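Local coordinates for receptor-like protein kinase ANXUR1 (Arabidopsis thaliana, PDB 6FIG) that probably acts as a membrane receptor kinase in plant reproduction, with an ectodomain of tandem malectin-like folds that carries calcium ions and N-linked glycans, at residues Gln176-Lys181 against Asn277-Leu282; Ile345-Thr350 against Asn365-Phe370. One frame throughout, in Å; residues are numbered along the deposited sequence. Where two conformers were deposited one is given.

Contact 1 of 2, residues Gln176-Lys181 against Asn277-Leu282; sequences QTMDAK and NFTYIL. With NAG (2-acetamido-2-deoxy-beta-D-glucopyranose), chain E.
A180 and I281 make the tight half of this contact: the methyl CB of A180 comes to 3.5 Å from CD1 of I281, and both residues are buried. I281 can reach that far because CG1 lies anti to its carbonyl carbon (chi1 -68°) and the chain is then extended (chi2 170°), which carries the terminal methyl outward. The two CA atoms are 8.6 Å apart, the shortest such spacing here, so the segments meet through side chains rather than pairing edge to edge; no polar bond links the segments. Farther along, the packing slackens. M178 and T279 meet tip to tip, with CG of M178 4.1 Å from CG2 of T279. The M178 chain is bent at chi2 and chi3, which folds CE back to 4.2 Å from that same methyl. M178 was deposited in two conformers and one is used, so these distances are less certain; both residues are partly exposed. D179 turns away from T279 and I281: its OD1 takes the backbone N of K181 at 3.1 Å, closing an Asx turn at the end of strand 177-179. That N-H approaches from above the carboxylate plane, 49° out of it. Beyond the loose end, N277 carries an N-linked glycan, ND2 being bonded to C1 of the sugar at 1.4 Å. Altogether the two segments bury 149 Å², a modest patch. Strand 177-179 pairs antiparallel with strand 167-170, whose A168 also packs on I281, while strand 278-287 lies between strands 327-336 and 363-372; M372 of the latter touches both T279 and I281, and Y335 of strand 327-336 packs on T279, so the contact lies where these strands of the malectin-like fold converge.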
ATOM      1  N   GLN A 176       8.405 -22.988 -29.489  1.00 44.55           N
ATOM      2  CA  GLN A 176       8.994 -23.654 -28.330  1.00 43.06           C
ATOM      3  C   GLN A 176       8.936 -22.622 -27.215  1.00 38.75           C
ATOM      4  O   GLN A 176       9.323 -21.475 -27.434  1.00 35.05           O
ATOM      5  CB  GLN A 176      10.454 -24.058 -28.565  1.00 45.17           C
ATOM      6  CG  GLN A 176      10.647 -25.235 -29.525  1.00 49.28           C
ATOM      7  CD  GLN A 176      11.980 -25.967 -29.349  1.00 51.48           C
ATOM      8  OE1 GLN A 176      12.754 -25.683 -28.431  1.00 53.88           O
ATOM      9  NE2 GLN A 176      12.246 -26.915 -30.228  1.00 54.79           N
ATOM     10  N   THR A 177       8.432 -23.021 -26.050  1.00 36.85           N
ATOM     11  CA  THR A 177       8.341 -22.103 -24.908  1.00 34.96           C
ATOM     12  C   THR A 177       8.962 -22.676 -23.665  1.00 33.50           C
ATOM     13  O   THR A 177       9.168 -23.890 -23.533  1.00 33.75           O
ATOM     14  CB  THR A 177       6.892 -21.717 -24.568  1.00 35.03           C
ATOM     15  OG1 THR A 177       6.154 -22.885 -24.204  1.00 36.18           O
ATOM     16  CG2 THR A 177       6.240 -21.018 -25.750  1.00 35.54           C
ATOM     17  N   MET A 178       9.271 -21.746 -22.774  1.00 31.51           N
ATOM     18  CA  MET A 178       9.738 -22.046 -21.418  0.61 31.44           C
ATOM     19  C   MET A 178       8.598 -21.652 -20.499  1.00 30.14           C
ATOM     20  O   MET A 178       8.041 -20.573 -20.640  1.00 29.07           O
ATOM     21  CB  MET A 178      10.956 -21.201 -21.009  0.61 31.16           C
ATOM     22  CG  MET A 178      12.302 -21.594 -21.591  0.61 33.21           C
ATOM     23  SD  MET A 178      12.842 -23.287 -21.326  0.61 36.13           S
ATOM     24  CE  MET A 178      13.244 -23.312 -19.580  0.61 35.37           C
ATOM     25  N   ASP A 179       8.254 -22.524 -19.558  1.00 30.59           N
ATOM     26  CA  ASP A 179       7.180 -22.233 -18.585  1.00 30.30           C
ATOM     27  C   ASP A 179       7.711 -21.617 -17.301  1.00 28.54           C
ATOM     28  O   ASP A 179       8.443 -22.272 -16.580  1.00 30.65           O
ATOM     29  CB  ASP A 179       6.405 -23.499 -18.270  1.00 32.03           C
ATOM     30  CG  ASP A 179       5.100 -23.224 -17.555  1.00 32.51           C
ATOM     31  OD1 ASP A 179       4.769 -22.038 -17.324  1.00 31.73           O
ATOM     32  OD2 ASP A 179       4.400 -24.204 -17.257  1.00 35.13           O
ATOM     33  N   ALA A 180       7.330 -20.368 -17.009  1.00 26.23           N
ATOM     34  CA  ALA A 180       7.771 -19.681 -15.786  1.00 25.23           C
ATOM     35  C   ALA A 180       6.680 -19.619 -14.724  1.00 24.69           C
ATOM     36  O   ALA A 180       6.955 -19.124 -13.616  1.00 24.10           O
ATOM     37  CB  ALA A 180       8.254 -18.285 -16.102  1.00 25.40           C
ATOM     38  N   LYS A 181       5.489 -20.160 -15.009  1.00 25.58           N
ATOM     39  CA  LYS A 181       4.377 -20.065 -14.060  1.00 26.52           C
ATOM     40  C   LYS A 181       4.725 -20.570 -12.656  1.00 27.26           C
ATOM     41  O   LYS A 181       4.292 -19.980 -11.667  1.00 26.78           O
ATOM     42  CB  LYS A 181       3.139 -20.789 -14.593  1.00 28.29           C
ATOM     43  CG  LYS A 181       1.945 -20.831 -13.662  1.00 29.99           C
ATOM     44  CD  LYS A 181       1.408 -19.439 -13.384  1.00 30.52           C
ATOM     45  CE  LYS A 181       0.213 -19.470 -12.446  1.00 32.28           C
ATOM     46  NZ  LYS A 181      -0.900 -20.305 -12.941  1.00 35.96           N
ATOM     47  N   ASN A 277      24.923 -20.367 -17.368  1.00 29.73           N
ATOM     48  CA  ASN A 277      24.295 -21.661 -17.033  1.00 30.38           C
ATOM     49  C   ASN A 277      22.897 -21.520 -16.447  1.00 28.37           C
ATOM     50  O   ASN A 277      22.461 -22.361 -15.650  1.00 28.40           O
ATOM     51  CB  ASN A 277      25.134 -22.514 -16.059  1.00 31.64           C
ATOM     52  CG  ASN A 277      26.459 -22.938 -16.609  1.00 34.69           C
ATOM     53  OD1 ASN A 277      26.981 -22.381 -17.574  1.00 35.71           O
ATOM     54  ND2 ASN A 277      27.012 -23.971 -15.989  1.00 35.47           N
ATOM     55  N   PHE A 278      22.215 -20.453 -16.814  1.00 26.72           N
ATOM     56  CA  PHE A 278      20.800 -20.276 -16.504  1.00 25.41           C
ATOM     57  C   PHE A 278      20.062 -19.856 -17.772  1.00 25.52           C
ATOM     58  O   PHE A 278      20.650 -19.239 -18.690  1.00 25.44           O
ATOM     59  CB  PHE A 278      20.572 -19.188 -15.456  1.00 24.59           C
ATOM     60  CG  PHE A 278      21.167 -19.480 -14.114  1.00 24.95           C
ATOM     61  CD1 PHE A 278      20.473 -20.267 -13.198  1.00 24.81           C
ATOM     62  CD2 PHE A 278      22.413 -18.970 -13.759  1.00 25.17           C
ATOM     63  CE1 PHE A 278      21.007 -20.529 -11.946  1.00 25.31           C
ATOM     64  CE2 PHE A 278      22.956 -19.242 -12.506  1.00 26.32           C
ATOM     65  CZ  PHE A 278      22.241 -20.010 -11.594  1.00 25.87           C
ATOM     66  N   THR A 279      18.777 -20.185 -17.809  1.00 24.82           N
ATOM     67  CA  THR A 279      17.846 -19.595 -18.745  1.00 23.98           C
ATOM     68  C   THR A 279      17.316 -18.298 -18.163  1.00 22.72           C
ATOM     69  O   THR A 279      16.930 -18.236 -16.981  1.00 21.56           O
ATOM     70  CB  THR A 279      16.682 -20.554 -19.034  1.00 25.04           C
ATOM     71  OG1 THR A 279      17.184 -21.759 -19.612  1.00 27.43           O
ATOM     72  CG2 THR A 279      15.673 -19.928 -19.984  1.00 24.28           C
ATOM     73  N   TYR A 280      17.327 -17.255 -18.973  1.00 22.07           N
ATOM     74  CA  TYR A 280      16.799 -15.942 -18.627  1.00 20.88           C
ATOM     75  C   TYR A 280      15.549 -15.614 -19.443  1.00 21.25           C
ATOM     76  O   TYR A 280      15.419 -16.028 -20.603  1.00 21.88           O
ATOM     77  CB  TYR A 280      17.836 -14.841 -18.871  1.00 20.78           C
ATOM     78  CG  TYR A 280      19.011 -14.982 -17.943  1.00 21.37           C
ATOM     79  CD1 TYR A 280      19.047 -14.267 -16.749  1.00 20.70           C
ATOM     80  CD2 TYR A 280      20.046 -15.845 -18.234  1.00 22.71           C
ATOM     81  CE1 TYR A 280      20.104 -14.412 -15.866  1.00 21.47           C
ATOM     82  CE2 TYR A 280      21.110 -16.011 -17.341  1.00 22.93           C
ATOM     83  CZ  TYR A 280      21.117 -15.295 -16.148  1.00 22.40           C
ATOM     84  OH  TYR A 280      22.155 -15.430 -15.243  1.00 22.81           O
ATOM     85  N   ILE A 281      14.642 -14.873 -18.822  1.00 20.15           N
ATOM     86  CA  ILE A 281      13.468 -14.342 -19.498  1.00 21.14           C
ATOM     87  C   ILE A 281      13.699 -12.859 -19.646  1.00 20.35           C
ATOM     88  O   ILE A 281      13.983 -12.166 -18.670  1.00 20.52           O
ATOM     89  CB  ILE A 281      12.173 -14.625 -18.717  1.00 22.14           C
ATOM     90  CG1 ILE A 281      11.897 -16.117 -18.730  1.00 24.22           C
ATOM     91  CG2 ILE A 281      10.978 -13.869 -19.335  1.00 22.66           C
ATOM     92  CD1 ILE A 281      10.794 -16.525 -17.791  1.00 25.53           C
ATOM     93  N   LEU A 282      13.557 -12.351 -20.873  1.00 20.10           N
ATOM     94  CA  LEU A 282      13.517 -10.918 -21.117  1.00 20.04           C
ATOM     95  C   LEU A 282      12.070 -10.561 -21.383  1.00 19.77           C
ATOM     96  O   LEU A 282      11.438 -11.113 -22.289  1.00 20.18           O
ATOM     97  CB  LEU A 282      14.355 -10.510 -22.326  1.00 21.00           C
ATOM     98  CG  LEU A 282      15.866 -10.540 -22.166  1.00 23.34           C
ATOM     99  CD1 LEU A 282      16.387 -11.975 -22.142  1.00 26.08           C
ATOM    100  CD2 LEU A 282      16.504  -9.750 -23.295  1.00 24.23           C
TER
HETATM  101  C1  NAG E   1      28.283 -24.551 -16.329  1.00 38.90           C
HETATM  102  C2  NAG E   1      28.945 -25.065 -15.049  1.00 40.86           C
HETATM  103  C3  NAG E   1      30.284 -25.708 -15.364  1.00 43.27           C
HETATM  104  C4  NAG E   1      30.077 -26.773 -16.437  1.00 45.06           C
HETATM  105  C5  NAG E   1      29.305 -26.226 -17.651  1.00 43.03           C
HETATM  106  C6  NAG E   1      28.968 -27.342 -18.624  1.00 44.56           C
HETATM  107  C7  NAG E   1      28.445 -23.752 -13.024  1.00 43.33           C
HETATM  108  C8  NAG E   1      28.876 -22.532 -12.246  1.00 42.60           C
HETATM  109  N2  NAG E   1      29.162 -23.968 -14.135  1.00 41.44           N
HETATM  110  O3  NAG E   1      30.873 -26.300 -14.201  1.00 43.77           O
HETATM  111  O4  NAG E   1      31.305 -27.399 -16.845  1.00 49.48           O
HETATM  112  O5  NAG E   1      28.087 -25.645 -17.216  1.00 39.77           O
HETATM  113  O6  NAG E   1      28.378 -26.812 -19.829  1.00 44.27           O
HETATM  114  O7  NAG E   1      27.519 -24.476 -12.642  1.00 44.57           O

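Contact 2 of 2, residues Ile345-Thr350 against Asn365-Phe370; sequences ITLQMT and NGLEIF. With CA (calcium ion), chain H; NAG (2-acetamido-2-deoxy-beta-D-glucopyranose), chain D.
L347 and I345 on one strand, and I369 and L367 on the other, bury nearly equal areas, and these four side chains carry the whole contact. L347 and L367 meet tip to tip: CD2 of L347 lies 3.8 Å from CD2 of L367 and 4.1 Å from CD1 of the same residue, so one methyl faces the forked end of its partner. Matching torsions explain the meeting, since each leucine holds CG anti to its backbone N (chi1 173° in L347, -179° in L367) and points its branches toward the partner strand. I345 and I369 make the second, more open pair, with CD1 of I345 4.3 Å from CG2 of I369. CA spacings of 9.4 Å for I345 with I369 and 10.0 Å for L347 with L367 fit two layers packed face to face, as in a beta sandwich. Q348, on the other side of its strand, brings OE1 to 2.6 Å from O6 of a glycan sugar, while N365, ahead of L367, binds the calcium ion through its backbone O at 2.4 Å; N192, V193, I249 and T252 also supply oxygens to that site. N365 and G366 form a classic beta bulge opposite H285. Between the two segments the contact is purely aliphatic, and aromatic residues such as F272 and W270 of strand 268-273 lie beside it. Methyl contacts thus hold the two strands by close fit and exclusion of water, without directional bonds; the sugar lies on the outer face of strand 344-351, and the calcium ion is bound at the bulge next to the strand's apolar residues.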
ATOM      1  N   ILE A 345      24.034 -10.803 -21.825  1.00 31.26           N
ATOM      2  CA  ILE A 345      22.849 -10.807 -22.663  1.00 30.09           C
ATOM      3  C   ILE A 345      22.882  -9.489 -23.434  1.00 28.80           C
ATOM      4  O   ILE A 345      23.103  -8.424 -22.848  1.00 27.55           O
ATOM      5  CB  ILE A 345      21.560 -10.935 -21.849  1.00 29.31           C
ATOM      6  CG1 ILE A 345      21.407 -12.387 -21.364  1.00 30.17           C
ATOM      7  CG2 ILE A 345      20.322 -10.513 -22.664  1.00 28.55           C
ATOM      8  CD1 ILE A 345      20.345 -12.554 -20.313  1.00 29.44           C
ATOM      9  N   THR A 346      22.703  -9.582 -24.755  1.00 28.55           N
ATOM     10  CA  THR A 346      22.553  -8.394 -25.588  0.58 28.58           C
ATOM     11  C   THR A 346      21.149  -8.366 -26.150  1.00 27.06           C
ATOM     12  O   THR A 346      20.596  -9.401 -26.540  1.00 28.37           O
ATOM     13  CB  THR A 346      23.555  -8.344 -26.753  0.58 30.82           C
ATOM     14  OG1 THR A 346      23.415  -9.505 -27.585  0.58 31.63           O
ATOM     15  CG2 THR A 346      24.975  -8.238 -26.228  0.58 32.26           C
ATOM     16  N   LEU A 347      20.547  -7.183 -26.165  1.00 24.67           N
ATOM     17  CA  LEU A 347      19.238  -7.004 -26.788  1.00 23.85           C
ATOM     18  C   LEU A 347      19.450  -5.992 -27.898  1.00 24.57           C
ATOM     19  O   LEU A 347      20.050  -4.949 -27.644  1.00 24.41           O
ATOM     20  CB  LEU A 347      18.235  -6.490 -25.784  1.00 22.90           C
ATOM     21  CG  LEU A 347      16.878  -6.094 -26.343  1.00 22.57           C
ATOM     22  CD1 LEU A 347      16.139  -7.291 -26.900  1.00 23.46           C
ATOM     23  CD2 LEU A 347      16.046  -5.424 -25.266  1.00 21.96           C
ATOM     24  N   GLN A 348      19.000  -6.301 -29.119  1.00 24.17           N
ATOM     25  CA  GLN A 348      19.214  -5.375 -30.248  1.00 25.35           C
ATOM     26  C   GLN A 348      17.937  -5.203 -31.020  1.00 24.76           C
ATOM     27  O   GLN A 348      17.184  -6.146 -31.153  1.00 24.70           O
ATOM     28  CB  GLN A 348      20.300  -5.880 -31.175  1.00 26.98           C
ATOM     29  CG  GLN A 348      21.657  -5.952 -30.508  1.00 28.55           C
ATOM     30  CD  GLN A 348      22.680  -6.573 -31.399  1.00 30.85           C
ATOM     31  OE1 GLN A 348      22.591  -7.763 -31.722  1.00 31.91           O
ATOM     32  NE2 GLN A 348      23.650  -5.772 -31.846  1.00 33.58           N
ATOM     33  N   MET A 349      17.680  -3.984 -31.480  1.00 25.10           N
ATOM     34  CA  MET A 349      16.580  -3.757 -32.412  1.00 25.30           C
ATOM     35  C   MET A 349      16.976  -2.816 -33.541  1.00 25.44           C
ATOM     36  O   MET A 349      17.825  -1.946 -33.384  1.00 25.11           O
ATOM     37  CB  MET A 349      15.291  -3.315 -31.709  1.00 26.76           C
ATOM     38  CG  MET A 349      15.374  -2.109 -30.810  1.00 28.10           C
ATOM     39  SD  MET A 349      13.785  -1.825 -29.973  1.00 29.58           S
ATOM     40  CE  MET A 349      13.473  -3.328 -29.129  1.00 28.79           C
ATOM     41  N   THR A 350      16.332  -3.024 -34.690  1.00 24.71           N
ATOM     42  CA  THR A 350      16.648  -2.287 -35.911  1.00 25.80           C
ATOM     43  C   THR A 350      15.382  -2.349 -36.758  1.00 24.91           C
ATOM     44  O   THR A 350      14.587  -3.268 -36.586  1.00 24.23           O
ATOM     45  CB  THR A 350      17.879  -2.899 -36.636  1.00 27.14           C
ATOM     46  OG1 THR A 350      18.330  -2.051 -37.712  1.00 29.32           O
ATOM     47  CG2 THR A 350      17.575  -4.284 -37.200  1.00 27.38           C
ATOM     48  N   ASN A 365       9.646   0.441 -24.431  1.00 19.60           N
ATOM     49  CA  ASN A 365       9.204   1.280 -23.289  1.00 19.73           C
ATOM     50  C   ASN A 365       9.729   0.822 -21.928  1.00 19.99           C
ATOM     51  O   ASN A 365       9.886   1.631 -21.026  1.00 20.02           O
ATOM     52  CB  ASN A 365       7.685   1.351 -23.223  1.00 19.90           C
ATOM     53  CG  ASN A 365       7.048   1.885 -24.508  1.00 20.35           C
ATOM     54  OD1 ASN A 365       7.171   1.245 -25.564  1.00 20.89           O
ATOM     55  ND2 ASN A 365       6.322   3.023 -24.424  1.00 21.13           N
ATOM     56  N   GLY A 366      10.002  -0.463 -21.790  1.00 19.99           N
ATOM     57  CA  GLY A 366      10.472  -1.013 -20.521  1.00 19.59           C
ATOM     58  C   GLY A 366      11.141  -2.342 -20.757  1.00 19.60           C
ATOM     59  O   GLY A 366      10.921  -2.992 -21.796  1.00 18.93           O
ATOM     60  N   LEU A 367      11.927  -2.783 -19.772  1.00 18.91           N
ATOM     61  CA  LEU A 367      12.630  -4.048 -19.895  1.00 19.80           C
ATOM     62  C   LEU A 367      12.890  -4.661 -18.542  1.00 19.92           C
ATOM     63  O   LEU A 367      13.462  -4.006 -17.691  1.00 20.65           O
ATOM     64  CB  LEU A 367      13.967  -3.856 -20.610  1.00 20.62           C
ATOM     65  CG  LEU A 367      14.840  -5.090 -20.851  1.00 22.19           C
ATOM     66  CD1 LEU A 367      14.154  -6.175 -21.688  1.00 22.51           C
ATOM     67  CD2 LEU A 367      16.131  -4.650 -21.506  1.00 24.18           C
ATOM     68  N   GLU A 368      12.537  -5.927 -18.395  1.00 19.20           N
ATOM     69  CA  GLU A 368      12.919  -6.687 -17.205  1.00 19.53           C
ATOM     70  C   GLU A 368      13.640  -7.934 -17.643  1.00 19.93           C
ATOM     71  O   GLU A 368      13.298  -8.541 -18.665  1.00 19.93           O
ATOM     72  CB  GLU A 368      11.702  -7.048 -16.396  1.00 19.93           C
ATOM     73  CG  GLU A 368      10.970  -5.842 -15.849  1.00 20.37           C
ATOM     74  CD  GLU A 368       9.656  -6.227 -15.235  1.00 20.23           C
ATOM     75  OE1 GLU A 368       8.692  -6.492 -15.980  1.00 20.27           O
ATOM     76  OE2 GLU A 368       9.566  -6.358 -13.969  1.00 21.19           O
ATOM     77  N   ILE A 369      14.644  -8.330 -16.864  1.00 19.00           N
ATOM     78  CA  ILE A 369      15.396  -9.548 -17.119  1.00 20.05           C
ATOM     79  C   ILE A 369      15.329 -10.400 -15.859  1.00 19.27           C
ATOM     80  O   ILE A 369      15.697  -9.912 -14.787  1.00 19.71           O
ATOM     81  CB  ILE A 369      16.841  -9.265 -17.515  1.00 20.73           C
ATOM     82  CG1 ILE A 369      16.849  -8.384 -18.784  1.00 21.88           C
ATOM     83  CG2 ILE A 369      17.588 -10.577 -17.716  1.00 21.63           C
ATOM     84  CD1 ILE A 369      18.202  -8.002 -19.278  1.00 23.49           C
ATOM     85  N   PHE A 370      14.837 -11.627 -16.003  1.00 18.60           N
ATOM     86  CA  PHE A 370      14.730 -12.584 -14.881  1.00 18.95           C
ATOM     87  C   PHE A 370      15.561 -13.838 -15.127  1.00 20.29           C
ATOM     88  O   PHE A 370      15.574 -14.376 -16.229  1.00 20.09           O
ATOM     89  CB  PHE A 370      13.288 -13.021 -14.728  1.00 19.74           C
ATOM     90  CG  PHE A 370      12.346 -11.888 -14.491  1.00 19.78           C
ATOM     91  CD1 PHE A 370      12.211 -11.323 -13.223  1.00 20.19           C
ATOM     92  CD2 PHE A 370      11.590 -11.378 -15.531  1.00 20.02           C
ATOM     93  CE1 PHE A 370      11.348 -10.253 -13.025  1.00 20.68           C
ATOM     94  CE2 PHE A 370      10.729 -10.316 -15.319  1.00 20.23           C
ATOM     95  CZ  PHE A 370      10.617  -9.762 -14.078  1.00 20.57           C
TER
HETATM   96 CA    CA H 501       9.586   3.920 -20.610  1.00 30.68          CA
HETATM   97  C1  NAG D   1      21.850  -5.883 -35.828  1.00 42.16           C
HETATM   98  C2  NAG D   1      22.607  -5.909 -37.140  1.00 45.73           C
HETATM   99  C3  NAG D   1      22.578  -7.300 -37.765  1.00 46.80           C
HETATM  100  C4  NAG D   1      22.911  -8.387 -36.756  1.00 47.31           C
HETATM  101  C5  NAG D   1      21.999  -8.245 -35.546  1.00 43.75           C
HETATM  102  C6  NAG D   1      22.155  -9.318 -34.473  1.00 42.71           C
HETATM  103  C7  NAG D   1      22.504  -3.783 -38.379  1.00 48.56           C
HETATM  104  C8  NAG D   1      21.635  -2.927 -39.266  1.00 48.06           C
HETATM  105  N2  NAG D   1      21.945  -4.936 -38.002  1.00 46.38           N
HETATM  106  O3  NAG D   1      23.522  -7.343 -38.834  1.00 49.15           O
HETATM  107  O4  NAG D   1      22.679  -9.669 -37.346  1.00 51.35           O
HETATM  108  O5  NAG D   1      22.274  -6.964 -34.995  1.00 41.92           O
HETATM  109  O6  NAG D   1      23.405  -9.184 -33.790  1.00 43.28           O
HETATM  110  O7  NAG D   1      23.634  -3.436 -38.045  1.00 49.66           O

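In the fold
Contact 2 is core, all four of its touching residues being buried, whereas contact 1 is only partly so and runs from a buried alanine-isoleucine pair to a partly exposed border. They share a sheet: strands 278-287 and 363-372 are neighbours, and I281 N lies 2.8 Å from F370 O, a probable backbone hydrogen bond. Packing joins them too, with Y280 CG 3.6 Å from I345 CD1. Residues 278-282 thus use one face toward 176-181 and the other toward 345-350. Both contacts are apolar, but contact 1 adds methionine carbons and a threonine methyl, while contact 2 relies on leucine and isoleucine alone.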